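Local coordinates for protein YJHT (Escherichia coli, PDB 2UVK) that interconverts the alpha and beta anomers of N-acetylneuraminate (sialic acid), speeding their equilibration in the periplasm, at residues A154-K159 / A210-R215; E185-G190 / L229-L234; K283-D288 / G306-V311. All blocks are in the same frame, centred on the assembly; numbering follows the deposited sequence. Where two conformers were deposited one is given.

Contact 1: residues A154-K159 / A210-R215; sequences AHYFDK and AKPGLR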
loop_
_atom_site.group_PDB
_atom_site.type_symbol
_atom_site.label_atom_id
_atom_site.label_comp_id
_atom_site.label_asym_id
_atom_site.label_seq_id
_atom_site.Cartn_x
_atom_site.Cartn_y
_atom_site.Cartn_z
ATOM N N ALA B 154 -9.055 12.433 -17.255
ATOM C CA ALA B 154 -10.225 11.630 -17.448
ATOM C C ALA B 154 -10.056 10.264 -16.800
ATOM O O ALA B 154 -10.944 9.820 -16.093
ATOM C CB ALA B 154 -10.533 11.486 -18.949
ATOM N N HIS B 155 -8.913 9.619 -17.027
ATOM C CA HIS B 155 -8.657 8.300 -16.443
ATOM C C HIS B 155 -8.591 8.440 -14.915
ATOM O O HIS B 155 -9.115 7.612 -14.167
ATOM C CB HIS B 155 -7.334 7.724 -16.891
ATOM C CG HIS B 155 -7.349 7.020 -18.218
ATOM N ND1 HIS B 155 -8.356 6.164 -18.606
ATOM C CD2 HIS B 155 -6.404 6.953 -19.185
ATOM C CE1 HIS B 155 -8.056 5.649 -19.784
ATOM N NE2 HIS B 155 -6.880 6.112 -20.161
ATOM N N TYR B 156 -7.945 9.494 -14.450
ATOM C CA TYR B 156 -7.728 9.640 -12.993
ATOM C C TYR B 156 -9.028 9.805 -12.189
ATOM O O TYR B 156 -9.188 9.210 -11.111
ATOM C CB TYR B 156 -6.814 10.822 -12.723
ATOM C CG TYR B 156 -6.346 10.938 -11.274
ATOM C CD1 TYR B 156 -5.383 10.090 -10.768
ATOM C CD2 TYR B 156 -6.855 11.936 -10.457
ATOM C CE1 TYR B 156 -4.942 10.222 -9.435
ATOM C CE2 TYR B 156 -6.429 12.083 -9.128
ATOM C CZ TYR B 156 -5.464 11.215 -8.648
ATOM O OH TYR B 156 -4.981 11.347 -7.359
ATOM N N PHE B 157 -9.949 10.635 -12.674
ATOM C CA PHE B 157 -11.151 10.963 -11.916
ATOM C C PHE B 157 -12.337 10.022 -12.167
ATOM O O PHE B 157 -13.243 9.974 -11.353
ATOM C CB PHE B 157 -11.553 12.414 -12.148
ATOM C CG PHE B 157 -10.597 13.395 -11.573
ATOM C CD1 PHE B 157 -10.548 13.580 -10.203
ATOM C CD2 PHE B 157 -9.755 14.150 -12.368
ATOM C CE1 PHE B 157 -9.660 14.489 -9.636
ATOM C CE2 PHE B 157 -8.859 15.047 -11.797
ATOM C CZ PHE B 157 -8.827 15.217 -10.425
ATOM N N ASP B 158 -12.269 9.225 -13.224
ATOM C CA ASP B 158 -13.387 8.339 -13.592
ATOM C C ASP B 158 -13.177 6.948 -13.000
ATOM O O ASP B 158 -12.950 5.954 -13.710
ATOM C CB ASP B 158 -13.526 8.238 -15.115
ATOM C CG ASP B 158 -14.769 7.473 -15.537
ATOM O OD1 ASP B 158 -15.696 7.350 -14.709
ATOM O OD2 ASP B 158 -14.802 6.998 -16.697
ATOM N N LYS B 159 -13.211 6.888 -11.677
ATOM C CA LYS B 159 -13.061 5.621 -10.974
ATOM C C LYS B 159 -13.985 5.628 -9.776
ATOM O O LYS B 159 -14.322 6.685 -9.247
ATOM C CB LYS B 159 -11.621 5.444 -10.473
ATOM C CG LYS B 159 -10.529 5.627 -11.484
ATOM C CD LYS B 159 -9.154 5.285 -10.871
ATOM C CE LYS B 159 -8.018 5.475 -11.873
ATOM N NZ LYS B 159 -8.214 4.685 -13.117
ATOM N N ALA B 210 -13.370 10.504 0.513
ATOM C CA ALA B 210 -13.411 9.082 0.153
ATOM C C ALA B 210 -12.700 8.777 -1.154
ATOM O O ALA B 210 -12.297 7.658 -1.395
ATOM C CB ALA B 210 -14.867 8.560 0.069
ATOM N N LYS B 211 -12.548 9.799 -1.997
ATOM C CA LYS B 211 -11.755 9.709 -3.220
ATOM C C LYS B 211 -11.506 11.147 -3.623
ATOM O O LYS B 211 -12.132 12.038 -3.077
ATOM C CB LYS B 211 -12.488 8.951 -4.330
ATOM C CG LYS B 211 -13.832 9.548 -4.777
ATOM C CD LYS B 211 -14.218 9.071 -6.194
ATOM C CE LYS B 211 -13.436 9.825 -7.258
ATOM N NZ LYS B 211 -13.851 9.399 -8.644
ATOM N N PRO B 212 -10.591 11.381 -4.574
ATOM C CA PRO B 212 -10.397 12.770 -5.004
ATOM C C PRO B 212 -11.703 13.441 -5.415
ATOM O O PRO B 212 -12.408 12.902 -6.274
ATOM C CB PRO B 212 -9.391 12.633 -6.135
ATOM C CG PRO B 212 -8.617 11.412 -5.785
ATOM C CD PRO B 212 -9.665 10.465 -5.254
ATOM N N GLY B 213 -12.059 14.528 -4.724
ATOM C CA GLY B 213 -13.275 15.303 -4.990
ATOM C C GLY B 213 -14.592 14.845 -4.379
ATOM O O GLY B 213 -15.649 15.452 -4.614
ATOM N N LEU B 214 -14.549 13.779 -3.600
ATOM C CA LEU B 214 -15.722 13.286 -2.900
ATOM C C LEU B 214 -15.412 13.064 -1.440
ATOM O O LEU B 214 -14.513 12.289 -1.110
ATOM C CB LEU B 214 -16.138 11.959 -3.496
ATOM C CG LEU B 214 -17.344 11.301 -2.826
ATOM C CD1 LEU B 214 -18.666 12.067 -3.104
ATOM C CD2 LEU B 214 -17.426 9.849 -3.261
ATOM N N ARG B 215 -16.162 13.731 -0.581
ATOM C CA ARG B 215 -16.039 13.567 0.850
ATOM C C ARG B 215 -17.169 12.710 1.414
ATOM O O ARG B 215 -18.205 12.478 0.741
ATOM C CB ARG B 215 -16.040 14.922 1.508
ATOM C CG ARG B 215 -14.768 15.716 1.245
ATOM C CD ARG B 215 -15.064 17.049 0.658
ATOM N NE ARG B 215 -13.844 17.826 0.424
ATOM C CZ ARG B 215 -13.074 17.731 -0.658
ATOM N NH1 ARG B 215 -13.332 16.855 -1.625
ATOM N NH2 ARG B 215 -11.990 18.494 -0.749
#
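Lys211 reaches from a beta turn to the end of helix 146-157 and gives its ammonium group to two backbone carbonyls. NZ donates to Phe157 O at 2.8 Å, from a position tilted 31° out of that carbonyl's plane, and to Lys159 O, also at 2.8 Å, but in the carbonyl plane. These belong to the first and last residues of the inverse gamma turn centred on Asp158, just past the helix. A bend at chi3 (-78°) brings the amine there; with Asn275 O and Tyr164 OH, four oxygens ring NZ and would probably favour its charged form. In this Kelch-repeat beta-propeller the contact joins the helical excursion between strands 120-125 and 169-174 to the excursion between strands 202-206 and 219-223, where a classic bulge sets Ala210 and Lys211 opposite Leu214. The apolar part centres on Pro212, second residue of the type II turn 211-214. Its CB lies 4.0 Å from Phe157 CE1, and its CG is 4.1 Å from Tyr156 CE2, the proline and tyrosine crossing at about a right angle. Tyr156 CD2 sits over the centre of the Phe157 ring. Pro212 is about 5 Å from Glu209, the predicted proton acceptor, side chain to side chain.

Contact 2: residues E185-G190 / L229-L234; sequences ESPWYG and LKWNKL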
loop_
_atom_site.group_PDB
_atom_site.type_symbol
_atom_site.label_atom_id
_atom_site.label_comp_id
_atom_site.label_asym_id
_atom_site.label_seq_id
_atom_site.Cartn_x
_atom_site.Cartn_y
_atom_site.Cartn_z
ATOM N N GLU B 185 -7.586 -2.439 11.185
ATOM C CA GLU B 185 -8.094 -1.910 9.928
ATOM C C GLU B 185 -9.564 -1.634 10.005
ATOM O O GLU B 185 -10.319 -2.311 10.727
ATOM C CB GLU B 185 -7.810 -2.849 8.777
ATOM C CG GLU B 185 -8.518 -4.146 8.831
ATOM C CD GLU B 185 -7.958 -5.119 7.835
ATOM O OE1 GLU B 185 -6.930 -5.737 8.160
ATOM O OE2 GLU B 185 -8.540 -5.252 6.724
ATOM N N SER B 186 -9.980 -0.641 9.254
ATOM C CA SER B 186 -11.380 -0.269 9.217
ATOM C C SER B 186 -12.192 -1.357 8.563
ATOM O O SER B 186 -11.805 -1.892 7.520
ATOM C CB SER B 186 -11.577 0.998 8.417
ATOM O OG SER B 186 -12.935 1.344 8.403
ATOM N N PRO B 187 -13.350 -1.692 9.163
ATOM C CA PRO B 187 -14.263 -2.534 8.403
ATOM C C PRO B 187 -14.892 -1.898 7.161
ATOM O O PRO B 187 -15.525 -2.610 6.364
ATOM C CB PRO B 187 -15.377 -2.835 9.414
ATOM C CG PRO B 187 -14.906 -2.325 10.766
ATOM C CD PRO B 187 -13.847 -1.318 10.496
ATOM N N TRP B 188 -14.694 -0.590 6.975
ATOM C CA TRP B 188 -15.365 0.179 5.929
ATOM C C TRP B 188 -14.346 0.668 4.879
ATOM O O TRP B 188 -13.984 -0.096 3.998
ATOM C CB TRP B 188 -16.168 1.305 6.581
ATOM C CG TRP B 188 -17.201 0.700 7.515
ATOM C CD1 TRP B 188 -18.265 -0.057 7.147
ATOM C CD2 TRP B 188 -17.202 0.738 8.942
ATOM N NE1 TRP B 188 -18.944 -0.478 8.257
ATOM C CE2 TRP B 188 -18.322 0.001 9.373
ATOM C CE3 TRP B 188 -16.385 1.342 9.906
ATOM C CZ2 TRP B 188 -18.623 -0.172 10.715
ATOM C CZ3 TRP B 188 -16.692 1.168 11.235
ATOM C CH2 TRP B 188 -17.813 0.430 11.632
ATOM N N TYR B 189 -13.900 1.912 4.961
ATOM C CA TYR B 189 -13.012 2.473 3.931
ATOM C C TYR B 189 -12.118 3.529 4.563
ATOM O O TYR B 189 -12.432 4.080 5.617
ATOM C CB TYR B 189 -13.830 3.083 2.777
ATOM C CG TYR B 189 -14.863 4.063 3.244
ATOM C CD1 TYR B 189 -14.572 5.406 3.407
ATOM C CD2 TYR B 189 -16.160 3.638 3.561
ATOM C CE1 TYR B 189 -15.505 6.294 3.870
ATOM C CE2 TYR B 189 -17.103 4.527 4.029
ATOM C CZ TYR B 189 -16.787 5.861 4.188
ATOM O OH TYR B 189 -17.730 6.733 4.670
ATOM N N GLY B 190 -10.999 3.822 3.908
ATOM C CA GLY B 190 -10.114 4.899 4.347
ATOM C C GLY B 190 -10.500 6.222 3.722
ATOM O O GLY B 190 -11.226 6.251 2.742
ATOM N N LEU B 229 -9.768 -4.236 19.604
ATOM C CA LEU B 229 -10.179 -2.962 19.030
ATOM C C LEU B 229 -11.522 -3.143 18.334
ATOM O O LEU B 229 -11.737 -4.123 17.611
ATOM C CB LEU B 229 -9.135 -2.450 18.022
ATOM C CG LEU B 229 -9.507 -1.236 17.148
ATOM C CD1 LEU B 229 -9.743 0.042 17.925
ATOM C CD2 LEU B 229 -8.402 -1.009 16.115
ATOM N N LYS B 230 -12.422 -2.211 18.591
ATOM C CA LYS B 230 -13.742 -2.209 17.999
ATOM C C LYS B 230 -13.960 -0.907 17.240
ATOM O O LYS B 230 -13.636 0.162 17.734
ATOM C CB LYS B 230 -14.792 -2.367 19.106
ATOM C CG LYS B 230 -16.227 -2.334 18.627
ATOM C CD LYS B 230 -16.591 -3.615 17.918
ATOM C CE LYS B 230 -17.978 -3.528 17.331
ATOM N NZ LYS B 230 -18.292 -4.737 16.515
ATOM N N TRP B 231 -14.523 -1.032 16.042
ATOM C CA TRP B 231 -14.838 0.099 15.160
ATOM C C TRP B 231 -16.350 0.275 15.059
ATOM O O TRP B 231 -17.075 -0.716 14.844
ATOM C CB TRP B 231 -14.317 -0.177 13.753
ATOM C CG TRP B 231 -12.857 -0.349 13.635
ATOM C CD1 TRP B 231 -12.130 -1.405 14.050
ATOM C CD2 TRP B 231 -11.930 0.562 13.015
ATOM N NE1 TRP B 231 -10.792 -1.224 13.748
ATOM C CE2 TRP B 231 -10.645 -0.010 13.125
ATOM C CE3 TRP B 231 -12.065 1.811 12.387
ATOM C CZ2 TRP B 231 -9.493 0.604 12.599
ATOM C CZ3 TRP B 231 -10.895 2.433 11.863
ATOM C CH2 TRP B 231 -9.635 1.831 11.999
ATOM N N ASN B 232 -16.811 1.517 15.192
ATOM C CA ASN B 232 -18.231 1.863 15.148
ATOM C C ASN B 232 -18.450 3.030 14.205
ATOM O O ASN B 232 -17.646 3.978 14.162
ATOM C CB ASN B 232 -18.717 2.305 16.539
ATOM C CG ASN B 232 -18.593 1.226 17.588
ATOM O OD1 ASN B 232 -17.951 1.423 18.637
ATOM N ND2 ASN B 232 -19.214 0.084 17.332
ATOM N N LYS B 233 -19.526 2.972 13.440
ATOM C CA LYS B 233 -20.034 4.118 12.720
ATOM C C LYS B 233 -20.938 4.898 13.628
ATOM O O LYS B 233 -21.971 4.383 14.067
ATOM C CB LYS B 233 -20.838 3.712 11.493
ATOM C CG LYS B 233 -20.020 3.328 10.300
ATOM C CD LYS B 233 -20.930 2.946 9.146
ATOM C CE LYS B 233 -20.175 2.760 7.863
ATOM N NZ LYS B 233 -21.091 2.349 6.784
ATOM N N LEU B 234 -20.579 6.134 13.906
ATOM C CA LEU B 234 -21.390 7.010 14.706
ATOM C C LEU B 234 -22.334 7.804 13.819
ATOM O O LEU B 234 -22.334 7.668 12.597
ATOM C CB LEU B 234 -20.542 7.943 15.584
ATOM C CG LEU B 234 -19.556 7.351 16.585
ATOM C CD1 LEU B 234 -19.030 8.455 17.519
ATOM C CD2 LEU B 234 -20.203 6.206 17.373
HETATM O O HOH W 1 -9.039 -3.690 13.607
#
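Trp231 lays one face of its indole against residues 185-187, whose Glu185 O, Ser186 CA and Pro187 CD all lie over that face. Ser186 CA stands almost on the normal of the six-membered ring, 3.6 Å from its centroid, a CH-pi contact. Pro187 CD makes a second one over the five-membered ring, 3.8 Å from that centroid and nearer the rim; the same CD is 3.4 Å from Trp231 CG. With Glu185 O above the ring, the indole N-H is not directed at it; NE1 instead donates to a water at 3.0 Å, which also accepts from Glu185 N. The joined parts are the outermost strand 230-233 of one four-stranded propeller blade and the loop that leaves the outermost strand 179-185 of the preceding blade, in a beta-propeller built of Kelch repeats. Replacing Trp231 by an alanine is likely to open a gap beneath Ser186 and Pro187 and to take the indole donor from the bridging water. Trp188 slides past Trp231 in the opposite direction, its CZ3 packed 3.7 Å from Trp231 CB, while Pro187 CB lies over one face of the Trp188 indole. Over the opposite face of that indole runs the extended chain of Lys233: CE sits 3.4 Å from the centroid of the Trp188 five-membered ring, and NZ forms a cation-pi contact with the same ring at 4.1 Å. Within the loop Trp188 N donates to Ser186 OG at 3.0 Å, an ST turn that ties the residue over Trp231 to the one that meets Lys233.

Contact 3: residues K283-D288 / G306-V311; sequences KSYSTD and GRAYGV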
loop_
_atom_site.group_PDB
_atom_site.type_symbol
_atom_site.label_atom_id
_atom_site.label_comp_id
_atom_site.label_asym_id
_atom_site.label_seq_id
_atom_site.Cartn_x
_atom_site.Cartn_y
_atom_site.Cartn_z
ATOM N N LYS B 283 -15.047 24.764 -4.906
ATOM C CA LYS B 283 -14.786 24.416 -3.502
ATOM C C LYS B 283 -15.386 25.478 -2.606
ATOM O O LYS B 283 -15.176 26.678 -2.839
ATOM C CB LYS B 283 -13.286 24.334 -3.239
ATOM C CG LYS B 283 -12.951 23.899 -1.825
ATOM C CD LYS B 283 -11.447 23.817 -1.602
ATOM C CE LYS B 283 -10.938 22.469 -1.956
ATOM N NZ LYS B 283 -9.484 22.369 -1.732
ATOM N N SER B 284 -16.132 25.057 -1.583
ATOM C CA SER B 284 -16.640 25.977 -0.568
ATOM C C SER B 284 -16.089 25.615 0.807
ATOM O O SER B 284 -15.755 24.464 1.060
ATOM C CB SER B 284 -18.167 25.983 -0.545
ATOM O OG SER B 284 -18.700 24.675 -0.534
ATOM N N TYR B 285 -16.037 26.608 1.681
ATOM C CA TYR B 285 -15.424 26.480 3.005
ATOM C C TYR B 285 -16.474 26.637 4.097
ATOM O O TYR B 285 -17.161 27.659 4.164
ATOM C CB TYR B 285 -14.356 27.553 3.167
ATOM C CG TYR B 285 -13.190 27.375 2.235
ATOM C CD1 TYR B 285 -12.011 26.787 2.661
ATOM C CD2 TYR B 285 -13.270 27.774 0.907
ATOM C CE1 TYR B 285 -10.943 26.617 1.796
ATOM C CE2 TYR B 285 -12.212 27.605 0.044
ATOM C CZ TYR B 285 -11.051 27.025 0.492
ATOM O OH TYR B 285 -9.983 26.877 -0.359
ATOM N N SER B 286 -16.598 25.632 4.952
ATOM C CA SER B 286 -17.625 25.654 5.992
ATOM C C SER B 286 -17.305 26.597 7.158
ATOM O O SER B 286 -16.154 26.703 7.585
ATOM C CB SER B 286 -17.819 24.254 6.537
ATOM O OG SER B 286 -18.799 24.242 7.561
ATOM N N THR B 287 -18.334 27.271 7.663
ATOM C CA THR B 287 -18.262 28.058 8.888
ATOM C C THR B 287 -18.910 27.333 10.061
ATOM O O THR B 287 -18.879 27.823 11.170
ATOM C CB THR B 287 -18.973 29.421 8.759
ATOM O OG1 THR B 287 -20.334 29.215 8.370
ATOM C CG2 THR B 287 -18.290 30.292 7.742
ATOM N N ASP B 288 -19.492 26.170 9.808
ATOM C CA ASP B 288 -20.236 25.442 10.849
ATOM C C ASP B 288 -19.352 24.961 11.984
ATOM O O ASP B 288 -18.216 24.551 11.768
ATOM C CB ASP B 288 -20.932 24.228 10.239
ATOM C CG ASP B 288 -22.163 24.593 9.427
ATOM O OD1 ASP B 288 -22.647 25.752 9.509
ATOM O OD2 ASP B 288 -22.647 23.700 8.702
ATOM N N GLY B 306 -15.179 30.926 6.661
ATOM C CA GLY B 306 -14.925 29.529 6.328
ATOM C C GLY B 306 -13.442 29.216 6.345
ATOM O O GLY B 306 -12.639 30.048 5.925
ATOM N N ARG B 307 -13.065 28.030 6.823
ATOM C CA ARG B 307 -11.652 27.733 7.064
ATOM C C ARG B 307 -11.451 26.224 7.012
ATOM O O ARG B 307 -12.280 25.481 7.533
ATOM C CB ARG B 307 -11.215 28.265 8.439
ATOM C CG ARG B 307 -9.730 28.155 8.735
ATOM C CD ARG B 307 -9.432 28.410 10.211
ATOM N NE ARG B 307 -9.786 29.766 10.608
ATOM C CZ ARG B 307 -8.946 30.700 11.076
ATOM N NH1 ARG B 307 -7.657 30.466 11.281
ATOM N NH2 ARG B 307 -9.431 31.889 11.394
ATOM N N ALA B 308 -10.355 25.797 6.407
ATOM C CA ALA B 308 -9.949 24.404 6.327
ATOM C C ALA B 308 -8.421 24.333 6.329
ATOM O O ALA B 308 -7.740 25.358 6.141
ATOM C CB ALA B 308 -10.519 23.744 5.063
ATOM N N TYR B 309 -7.897 23.130 6.534
ATOM C CA TYR B 309 -6.468 22.838 6.386
ATOM C C TYR B 309 -5.569 23.755 7.190
ATOM O O TYR B 309 -4.700 24.467 6.669
ATOM C CB TYR B 309 -6.072 22.830 4.912
ATOM C CG TYR B 309 -6.835 21.789 4.131
ATOM C CD1 TYR B 309 -6.546 20.438 4.275
ATOM C CD2 TYR B 309 -7.873 22.152 3.277
ATOM C CE1 TYR B 309 -7.262 19.477 3.570
ATOM C CE2 TYR B 309 -8.583 21.199 2.559
ATOM C CZ TYR B 309 -8.272 19.865 2.709
ATOM O OH TYR B 309 -8.963 18.890 2.012
ATOM N N GLY B 310 -5.828 23.741 8.487
ATOM C CA GLY B 310 -4.943 24.332 9.494
ATOM C C GLY B 310 -4.548 23.295 10.533
ATOM O O GLY B 310 -4.546 22.103 10.275
ATOM N N VAL B 311 -4.140 23.802 11.691
ATOM C CA VAL B 311 -3.736 22.967 12.822
ATOM C C VAL B 311 -4.769 23.023 13.970
ATOM O O VAL B 311 -5.274 24.076 14.269
ATOM C CB VAL B 311 -2.337 23.371 13.328
ATOM C CG1 VAL B 311 -2.008 22.696 14.673
ATOM C CG2 VAL B 311 -1.292 23.069 12.248
#
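Tyr285 turns its side chain toward the loop 306-311 and lies alongside its first residues. CB rests 3.7 Å from Gly306 C, the edge of the ring meets Arg307 C near the ring plane, and CD1 approaches Ala308 CB at 4.2 Å. With CG anti to its own carbonyl carbon (chi1 -66°), the ring follows the loop from Gly306 toward Ala308, and its OH is hydrogen-bonded to Glu325. Thr287 meets the start of the loop with its methyl group: CG2 comes within 3.4 Å of Gly306 N. Between these two side chains the backbones themselves converge. Gly306 CA makes a CA-H...O contact with Ser286 O at 3.3 Å, and the same oxygen accepts a weak hydrogen bond from Arg307 N at 3.4 Å. Glycine suits this closeness, since a side chain at 306 would run into Tyr285 O. The first bond of the Ser286 side chain points away from the loop, and its OG accepts from Asp288 N at 3.0 Å in an ST turn. The Arg307 side chain starts away from segment 283-288 and ends in a salt bridge with Asp334 and a hydrogen bond to Gly323 O. Both segments belong to Kelch repeat 6: strand 284-293 pairs with strand 254-262, whose Ala261 touches both Tyr285 and Ala308, and the loop leads from strand 296-302 to strand 311-315, the first strand of the next blade.

From the N terminus, the chain enters contact 1 at 154-159, at the end of helix 146-157, and then contact 2 at 185-190, just after strand 179-185. It returns to contact 1 at 210-215, closing a loop of 50 residues, and to contact 2 at 229-234, so these two cross. Contact 3 follows in series and closes a shorter excursion of 17 residues, mostly strand. Contact 1 ties two excursions from neighbouring blades, contact 2 joins the loop after the outer strand of one blade to the outer strand of the next, and contact 3 lies where one blade passes to another. Contacts 1 and 3 meet where Arg215 nears Lys283 and, in one of its conformers, Tyr309.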